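Alpha-fucosidase GH29 (Fusarium graminearum, PDB 4PSR) hydrolyses alpha-L-fucosides as a member of glycoside hydrolase family 29 and probably releases alpha-1,6-linked fucose from the carbohydrate of glycoproteins. Local coordinates at residues Gln172-Asn177 / Gly233-Phe238; Ser228-Gly233 / Pro241-Glu246. One frame throughout, in Å; residues are numbered along the deposited sequence.

Contact 1: residues Gln172-Asn177 / Gly233-Phe238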
ATOM      1  N   GLN A 172       5.037   7.797 -14.803  1.00 10.69           N
ATOM      2  CA  GLN A 172       5.534   8.437 -16.020  1.00 10.81           C
ATOM      3  C   GLN A 172       6.949   9.005 -15.917  1.00 12.83           C
ATOM      4  O   GLN A 172       7.492   9.460 -16.919  1.00 12.36           O
ATOM      5  CB  GLN A 172       4.516   9.440 -16.580  1.00 10.56           C
ATOM      6  CG  GLN A 172       4.500  10.852 -16.027  1.00 11.95           C
ATOM      7  CD  GLN A 172       3.915  11.030 -14.637  1.00 11.05           C
ATOM      8  OE1 GLN A 172       3.779  10.065 -13.874  1.00 11.42           O
ATOM      9  NE2 GLN A 172       3.569  12.271 -14.284  1.00 10.71           N
ATOM     10  N   ALA A 173       7.570   8.912 -14.747  1.00 11.39           N
ATOM     11  CA  ALA A 173       8.979   9.325 -14.614  1.00 10.92           C
ATOM     12  C   ALA A 173       9.938   8.373 -15.288  1.00 10.64           C
ATOM     13  O   ALA A 173      10.896   8.821 -15.959  1.00 11.29           O
ATOM     14  CB  ALA A 173       9.350   9.478 -13.169  1.00 11.43           C
ATOM     15  N   TYR A 174       9.765   7.062 -15.134  1.00 10.91           N
ATOM     16  CA  TYR A 174      10.767   6.139 -15.676  1.00 10.71           C
ATOM     17  C   TYR A 174      10.717   6.094 -17.203  1.00 11.06           C
ATOM     18  O   TYR A 174      11.693   5.724 -17.878  1.00 12.60           O
ATOM     19  CB  TYR A 174      10.621   4.749 -15.048  1.00 12.13           C
ATOM     20  CG  TYR A 174      11.652   3.731 -15.442  1.00 10.25           C
ATOM     21  CD1 TYR A 174      13.006   4.059 -15.532  1.00 12.45           C
ATOM     22  CD2 TYR A 174      11.293   2.412 -15.644  1.00 13.11           C
ATOM     23  CE1 TYR A 174      13.934   3.112 -15.875  1.00 12.06           C
ATOM     24  CE2 TYR A 174      12.228   1.448 -15.992  1.00 12.72           C
ATOM     25  CZ  TYR A 174      13.554   1.799 -16.085  1.00 12.43           C
ATOM     26  OH  TYR A 174      14.451   0.801 -16.438  1.00 14.86           O
ATOM     27  N   ASN A 175       9.599   6.554 -17.769  1.00 12.35           N
ATOM     28  CA  ASN A 175       9.457   6.657 -19.214  1.00 10.47           C
ATOM     29  C   ASN A 175      10.660   7.296 -19.927  1.00 11.59           C
ATOM     30  O   ASN A 175      11.057   6.807 -20.992  1.00 11.75           O
ATOM     31  CB  ASN A 175       8.166   7.440 -19.540  1.00 11.88           C
ATOM     32  CG  ASN A 175       8.032   7.764 -21.000  1.00 12.36           C
ATOM     33  OD1 ASN A 175       8.325   8.893 -21.412  1.00 16.08           O
ATOM     34  ND2 ASN A 175       7.632   6.786 -21.806  1.00 11.03           N
ATOM     35  N   TYR A 176      11.199   8.359 -19.349  1.00 13.08           N
ATOM     36  CA  TYR A 176      12.319   9.076 -19.950  1.00 13.64           C
ATOM     37  C   TYR A 176      13.591   8.925 -19.154  1.00 12.89           C
ATOM     38  O   TYR A 176      14.568   9.655 -19.420  1.00 14.68           O
ATOM     39  CB  TYR A 176      11.983  10.552 -20.160  1.00 13.29           C
ATOM     40  CG  TYR A 176      11.696  11.402 -18.933  1.00 12.28           C
ATOM     41  CD1 TYR A 176      10.402  11.472 -18.386  1.00 13.40           C
ATOM     42  CD2 TYR A 176      12.691  12.224 -18.368  1.00 13.37           C
ATOM     43  CE1 TYR A 176      10.134  12.283 -17.323  1.00 14.99           C
ATOM     44  CE2 TYR A 176      12.417  13.031 -17.267  1.00 15.51           C
ATOM     45  CZ  TYR A 176      11.131  13.077 -16.772  1.00 14.42           C
ATOM     46  OH  TYR A 176      10.826  13.897 -15.707  1.00 16.03           O
ATOM     47  N   ASN A 177      13.591   8.015 -18.176  1.00 12.59           N
ATOM     48  CA  ASN A 177      14.763   7.741 -17.332  1.00 10.92           C
ATOM     49  C   ASN A 177      15.283   6.330 -17.535  1.00 12.96           C
ATOM     50  O   ASN A 177      15.998   5.819 -16.689  1.00 13.41           O
ATOM     51  CB  ASN A 177      14.475   8.027 -15.845  1.00 11.57           C
ATOM     52  CG  ASN A 177      14.598   9.481 -15.505  1.00 15.22           C
ATOM     53  OD1 ASN A 177      15.723  10.009 -15.428  1.00 14.07           O
ATOM     54  ND2 ASN A 177      13.491  10.151 -15.279  1.00 13.49           N
ATOM     55  N   GLY A 233      20.510   5.234  -9.139  1.00 19.14           N
ATOM     56  CA  GLY A 233      20.936   3.853  -9.104  1.00 23.04           C
ATOM     57  C   GLY A 233      19.848   2.828  -9.361  1.00 29.05           C
ATOM     58  O   GLY A 233      20.142   1.638  -9.432  1.00 30.27           O
ATOM     59  N   GLU A 234      18.608   3.277  -9.536  1.00 21.79           N
ATOM     60  CA  GLU A 234      17.468   2.364  -9.677  1.00 22.44           C
ATOM     61  C   GLU A 234      16.978   2.208 -11.126  1.00 25.04           C
ATOM     62  O   GLU A 234      15.965   1.563 -11.380  1.00 23.99           O
ATOM     63  CB  GLU A 234      16.322   2.826  -8.787  1.00 23.27           C
ATOM     64  CG  GLU A 234      16.676   2.856  -7.314  1.00 26.68           C
ATOM     65  CD  GLU A 234      17.018   1.481  -6.782  1.00 54.06           C
ATOM     66  OE1 GLU A 234      16.300   0.521  -7.120  1.00 34.50           O
ATOM     67  OE2 GLU A 234      18.010   1.357  -6.039  1.00 45.16           O
ATOM     68  N   CYS A 235      17.704   2.789 -12.061  1.00 18.73           N
ATOM     69  CA  CYS A 235      17.326   2.810 -13.474  1.00 17.68           C
ATOM     70  C   CYS A 235      18.267   1.954 -14.346  1.00 18.39           C
ATOM     71  O   CYS A 235      18.535   2.228 -15.534  1.00 18.75           O
ATOM     72  CB  CYS A 235      17.250   4.261 -13.979  1.00 16.58           C
ATOM     73  SG  CYS A 235      15.827   5.188 -13.401  1.00 16.65           S
ATOM     74  N   GLY A 236      18.770   0.884 -13.737  1.00 21.13           N
ATOM     75  CA  GLY A 236      19.513  -0.110 -14.479  1.00 26.81           C
ATOM     76  C   GLY A 236      20.726   0.495 -15.138  1.00 18.41           C
ATOM     77  O   GLY A 236      21.436   1.307 -14.514  1.00 27.48           O
ATOM     78  N   SER A 237      20.960   0.148 -16.395  1.00 21.32           N
ATOM     79  CA  SER A 237      22.165   0.549 -17.091  1.00 21.26           C
ATOM     80  C   SER A 237      22.053   1.889 -17.819  1.00 28.28           C
ATOM     81  O   SER A 237      23.031   2.374 -18.370  1.00 23.96           O
ATOM     82  CB  SER A 237      22.586  -0.531 -18.089  1.00 28.26           C
ATOM     83  OG  SER A 237      21.682  -0.638 -19.186  1.00 24.48           O
ATOM     84  N   PHE A 238      20.869   2.487 -17.836  1.00 20.55           N
ATOM     85  CA  PHE A 238      20.689   3.765 -18.537  1.00 18.79           C
ATOM     86  C   PHE A 238      21.532   4.822 -17.843  1.00 18.18           C
ATOM     87  O   PHE A 238      21.551   4.900 -16.616  1.00 19.96           O
ATOM     88  CB  PHE A 238      19.213   4.151 -18.510  1.00 15.71           C
ATOM     89  CG  PHE A 238      18.872   5.401 -19.289  1.00 15.45           C
ATOM     90  CD1 PHE A 238      18.781   5.375 -20.658  1.00 13.93           C
ATOM     91  CD2 PHE A 238      18.573   6.566 -18.634  1.00 15.28           C
ATOM     92  CE1 PHE A 238      18.422   6.536 -21.356  1.00 18.72           C
ATOM     93  CE2 PHE A 238      18.216   7.717 -19.327  1.00 17.45           C
ATOM     94  CZ  PHE A 238      18.144   7.680 -20.680  1.00 17.75           C
TER
HETATM   95  O   HOH W   1      16.698   1.829 -17.491  1.00 14.24           O
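Tyr174 and Cys235 are brought together by their first torsions: the tyrosine carries its ring on the far side of CB from its own backbone N (chi1 -176°), which sends the ring out to 233-238, while SG of Cys235 sits beside its backbone N and opposite the carbonyl carbon (chi1 -73°), which leaves SG beside the Tyr174 ring. This sulfur belongs to the disulfide with Cys242. The approach is oblique, with SG 4.7 Å from the centroid of the Tyr174 ring and 62° off the normal. The sulfur touches CD1 of Tyr174 at 3.7 Å and also rests on the main chain of the other segment, where SG of Cys235 lies 3.4 Å from O of Asn177. That same Asn177 O is met by the Phe238 ring, whose CD2 comes within 3.3 Å of it, again obliquely. At the hydroxyl end of the tyrosine ring, a water ties the two segments: Tyr174 OH donates to it at 2.7 Å, and the water in turn donates to Cys235 O at 2.7 Å. This carbonyl is gripped twice, since Phe238 N closes a type II' turn onto it, with Gly236 at the position of positive phi. The asparagine side chain is fixed as well. Its ND2 makes a fairly straight 3.0 Å bond to Ala173 O, from above that carbonyl's plane, and a second bond to Ala243 O, while OD1 takes Arg200. Tyr174 also packs on Phe227 and meets His127 edge-to-face, two residues beside the bound fucose. Here, then, is a disulfide sulfur-aromatic contact joining the loops that follow strands three and four of the TIM barrel, in the second shell of the fucose site.

Contact 2: residues Ser228-Gly233 / Pro241-Glu246; sequences SLDSPG and PCAVDE. With MAN (alpha-D-mannopyranose), chain D; MAN (alpha-D-mannopyranose), chain B.
Asp230 and Ala243 face each other as the non-hydrogen-bonded pair of a single antiparallel bridge. Two backbone bonds flank them, Val244 N to Leu229 O at 2.8 Å and Ser231 N to Cys242 O at 2.9 Å. The packing is close round the bridge: SG of Cys242 lies 3.1 Å from Ser231 O, Ser228 OG lies against the Cys242 carbonyl carbon, and Leu229 CD2 lies alongside Val244 CG2.

The two acids, Asp230 and Glu246, meet mannose. Asp230 swings its carboxylate away from its backbone N (chi1 -175°), and there it takes two hydroxyls of one mannose, OD1 accepting O4 at 2.7 Å and OD2 accepting O3 at 2.6 Å. A water donating to both Asp230 OD1 and Pro241 O also touches O6 of that mannose, so both segments serve it. Glu246 OE2 accepts O2 of a second mannose at 2.8 Å, while its OE1 pairs with Trp11. Since both oxygens of Asp230 act as acceptors, the acid is probably ionised, and the two mannoses are held through their hydroxyls, directly by carboxylate oxygens and, for one of them, through a water that also binds Pro241 O.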
ATOM      1  N   SER A 228      11.797   6.666  -9.749  1.00 11.74           N
ATOM      2  CA  SER A 228      12.521   7.580 -10.658  1.00 11.96           C
ATOM      3  C   SER A 228      12.077   9.025 -10.451  1.00 11.78           C
ATOM      4  O   SER A 228      12.277   9.869 -11.337  1.00 11.41           O
ATOM      5  CB  SER A 228      12.447   7.155 -12.123  1.00 11.52           C
ATOM      6  OG  SER A 228      13.438   7.876 -12.865  1.00 13.74           O
ATOM      7  N   LEU A 229      11.524   9.343  -9.280  1.00 11.34           N
ATOM      8  CA  LEU A 229      11.327  10.723  -8.880  1.00 12.35           C
ATOM      9  C   LEU A 229      12.687  11.330  -8.446  1.00 13.15           C
ATOM     10  O   LEU A 229      13.045  12.445  -8.868  1.00 13.65           O
ATOM     11  CB  LEU A 229      10.265  10.852  -7.760  1.00 12.42           C
ATOM     12  CG  LEU A 229       8.869  10.286  -8.110  1.00 12.52           C
ATOM     13  CD1 LEU A 229       7.959  10.527  -6.948  1.00 13.23           C
ATOM     14  CD2 LEU A 229       8.302  10.922  -9.378  1.00 11.75           C
ATOM     15  N   ASP A 230      13.401  10.598  -7.588  1.00 12.67           N
ATOM     16  CA  ASP A 230      14.828  10.876  -7.270  1.00 11.91           C
ATOM     17  C   ASP A 230      15.367   9.601  -6.657  1.00 11.03           C
ATOM     18  O   ASP A 230      15.489   9.496  -5.421  1.00 14.69           O
ATOM     19  CB  ASP A 230      14.993  12.084  -6.337  1.00 13.80           C
ATOM     20  CG  ASP A 230      16.465  12.473  -6.100  1.00 13.89           C
ATOM     21  OD1 ASP A 230      17.322  11.926  -6.842  1.00 16.13           O
ATOM     22  OD2 ASP A 230      16.696  13.314  -5.177  1.00 14.71           O
ATOM     23  N   SER A 231      15.630   8.626  -7.504  1.00 14.41           N
ATOM     24  CA  SER A 231      16.111   7.330  -7.049  1.00 15.62           C
ATOM     25  C   SER A 231      17.326   6.918  -7.858  1.00 15.00           C
ATOM     26  O   SER A 231      17.307   5.975  -8.640  1.00 15.99           O
ATOM     27  CB  SER A 231      14.980   6.299  -7.053  1.00 19.96           C
ATOM     28  OG  SER A 231      14.347   6.247  -8.300  1.00 17.81           O
ATOM     29  N   PRO A 232      18.435   7.649  -7.643  1.00 17.62           N
ATOM     30  CA  PRO A 232      19.690   7.333  -8.326  1.00 19.76           C
ATOM     31  C   PRO A 232      20.110   5.895  -8.065  1.00 15.57           C
ATOM     32  O   PRO A 232      19.981   5.383  -6.938  1.00 18.02           O
ATOM     33  CB  PRO A 232      20.681   8.350  -7.739  1.00 20.86           C
ATOM     34  CG  PRO A 232      20.132   8.713  -6.423  1.00 17.33           C
ATOM     35  CD  PRO A 232      18.613   8.650  -6.583  1.00 17.13           C
ATOM     36  N   GLY A 233      20.510   5.234  -9.139  1.00 19.14           N
ATOM     37  CA  GLY A 233      20.936   3.853  -9.104  1.00 23.04           C
ATOM     38  C   GLY A 233      19.848   2.828  -9.361  1.00 29.05           C
ATOM     39  O   GLY A 233      20.142   1.638  -9.432  1.00 30.27           O
ATOM     40  N   PRO A 241      20.064  10.407 -14.291  1.00 16.55           N
ATOM     41  CA  PRO A 241      19.878  10.634 -12.861  1.00 17.34           C
ATOM     42  C   PRO A 241      18.770   9.794 -12.225  1.00 14.36           C
ATOM     43  O   PRO A 241      18.690   9.795 -11.000  1.00 14.85           O
ATOM     44  CB  PRO A 241      19.517  12.116 -12.787  1.00 18.87           C
ATOM     45  CG  PRO A 241      18.863  12.407 -14.064  1.00 18.47           C
ATOM     46  CD  PRO A 241      19.547  11.531 -15.091  1.00 20.32           C
ATOM     47  N   CYS A 242      17.950   9.119 -13.027  1.00 14.61           N
ATOM     48  CA  CYS A 242      16.854   8.306 -12.470  1.00 13.39           C
ATOM     49  C   CYS A 242      16.011   9.213 -11.580  1.00 13.99           C
ATOM     50  O   CYS A 242      15.730   8.915 -10.409  1.00 13.50           O
ATOM     51  CB  CYS A 242      17.418   7.096 -11.688  1.00 12.06           C
ATOM     52  SG  CYS A 242      16.272   5.709 -11.501  1.00 15.91           S
ATOM     53  N   ALA A 243      15.639  10.360 -12.151  1.00 13.42           N
ATOM     54  CA  ALA A 243      15.000  11.422 -11.415  1.00 10.74           C
ATOM     55  C   ALA A 243      14.173  12.335 -12.293  1.00 12.73           C
ATOM     56  O   ALA A 243      14.379  12.396 -13.508  1.00 14.96           O
ATOM     57  CB  ALA A 243      16.085  12.284 -10.674  1.00 14.31           C
ATOM     58  N   VAL A 244      13.293  13.069 -11.629  1.00 11.35           N
ATOM     59  CA  VAL A 244      12.545  14.198 -12.181  1.00 13.20           C
ATOM     60  C   VAL A 244      13.133  15.484 -11.603  1.00 13.63           C
ATOM     61  O   VAL A 244      13.501  15.555 -10.439  1.00 13.43           O
ATOM     62  CB  VAL A 244      11.014  14.102 -11.834  1.00 12.09           C
ATOM     63  CG1 VAL A 244      10.264  15.352 -12.289  1.00 14.55           C
ATOM     64  CG2 VAL A 244      10.402  12.841 -12.428  1.00 14.24           C
ATOM     65  N   ASP A 245      13.246  16.505 -12.435  1.00 13.22           N
ATOM     66  CA  ASP A 245      13.698  17.789 -11.942  1.00 13.84           C
ATOM     67  C   ASP A 245      13.013  18.203 -10.622  1.00 13.05           C
ATOM     68  O   ASP A 245      11.773  18.151 -10.481  1.00 12.23           O
ATOM     69  CB  ASP A 245      13.455  18.837 -13.016  1.00 14.61           C
ATOM     70  CG  ASP A 245      13.888  20.197 -12.579  1.00 23.92           C
ATOM     71  OD1 ASP A 245      15.118  20.414 -12.545  1.00 25.20           O
ATOM     72  OD2 ASP A 245      13.003  21.005 -12.239  1.00 22.86           O
ATOM     73  N   GLU A 246      13.794  18.642  -9.642  1.00 14.55           N
ATOM     74  CA  GLU A 246      13.296  18.966  -8.334  1.00 13.40           C
ATOM     75  C   GLU A 246      12.221  20.044  -8.337  1.00 14.57           C
ATOM     76  O   GLU A 246      11.227  19.932  -7.627  1.00 14.16           O
ATOM     77  CB  GLU A 246      14.453  19.391  -7.403  1.00 14.02           C
ATOM     78  CG  GLU A 246      14.026  19.632  -5.974  1.00 17.89           C
ATOM     79  CD  GLU A 246      15.052  20.364  -5.140  1.00 21.28           C
ATOM     80  OE1 GLU A 246      15.138  20.051  -3.946  1.00 22.63           O
ATOM     81  OE2 GLU A 246      15.739  21.264  -5.666  1.00 27.88           O
TER
HETATM   82  C1  MAN D   4      22.404  15.297  -5.468  0.51 14.63           C
HETATM   83  C2  MAN D   4      20.954  15.706  -5.640  0.51 15.02           C
HETATM   84  C3  MAN D   4      20.031  14.510  -5.423  0.51 15.62           C
HETATM   85  C4  MAN D   4      20.469  13.287  -6.220  0.51 16.85           C
HETATM   86  C5  MAN D   4      21.973  13.032  -6.060  0.51 16.53           C
HETATM   87  C6  MAN D   4      22.535  11.945  -7.002  0.51 25.65           C
HETATM   88  O2  MAN D   4      20.713  16.139  -6.970  0.49 18.19           O
HETATM   89  O3  MAN D   4      18.712  14.860  -5.752  0.51 16.95           O
HETATM   90  O4  MAN D   4      19.780  12.154  -5.713  0.51 18.95           O
HETATM   91  O5  MAN D   4      22.697  14.242  -6.337  0.51 15.42           O
HETATM   92  O6  MAN D   4      22.083  12.200  -8.333  0.51 31.81           O
HETATM   93  C1  MAN B   6      18.621  19.850  -7.945  1.00 32.21           C
HETATM   94  C2  MAN B   6      18.437  21.302  -8.395  1.00 24.25           C
HETATM   95  C3  MAN B   6      19.401  22.198  -7.596  1.00 23.39           C
HETATM   96  C4  MAN B   6      19.179  21.996  -6.073  1.00 48.56           C
HETATM   97  C5  MAN B   6      19.363  20.492  -5.732  1.00 37.04           C
HETATM   98  C6  MAN B   6      19.044  20.120  -4.280  1.00 45.06           C
HETATM   99  O2  MAN B   6      17.126  21.730  -8.082  1.00 25.06           O
HETATM  100  O3  MAN B   6      19.278  23.555  -7.968  1.00 37.70           O
HETATM  101  O4  MAN B   6      20.114  22.770  -5.338  1.00 58.50           O
HETATM  102  O5  MAN B   6      18.464  19.692  -6.568  1.00 30.83           O
HETATM  103  O6  MAN B   6      19.153  18.683  -4.143  1.00 36.74           O
HETATM  104  O   HOH W   2      19.350  11.712  -9.090  1.00 25.62           O

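In the fold
Contacts 1 and 2 have centres about 8 Å apart, on the same side of the chain's centre and within the TIM-barrel domain. Along the chain 172-177 comes first, starting two residues after barrel strand 165-170; then 228-233, 233-238 and 241-246 follow one another in the long loop between strand 222-225 and helix 246-263. The two contacts share Gly233 and are locked covalently by the Cys235-Cys242 disulfide. The loop thus folds back on itself in contact 2 and leans on the neighbouring strand's loop in contact 1, placing the fucose-side residues and the patch that touches the mannoses on one cross-braced unit.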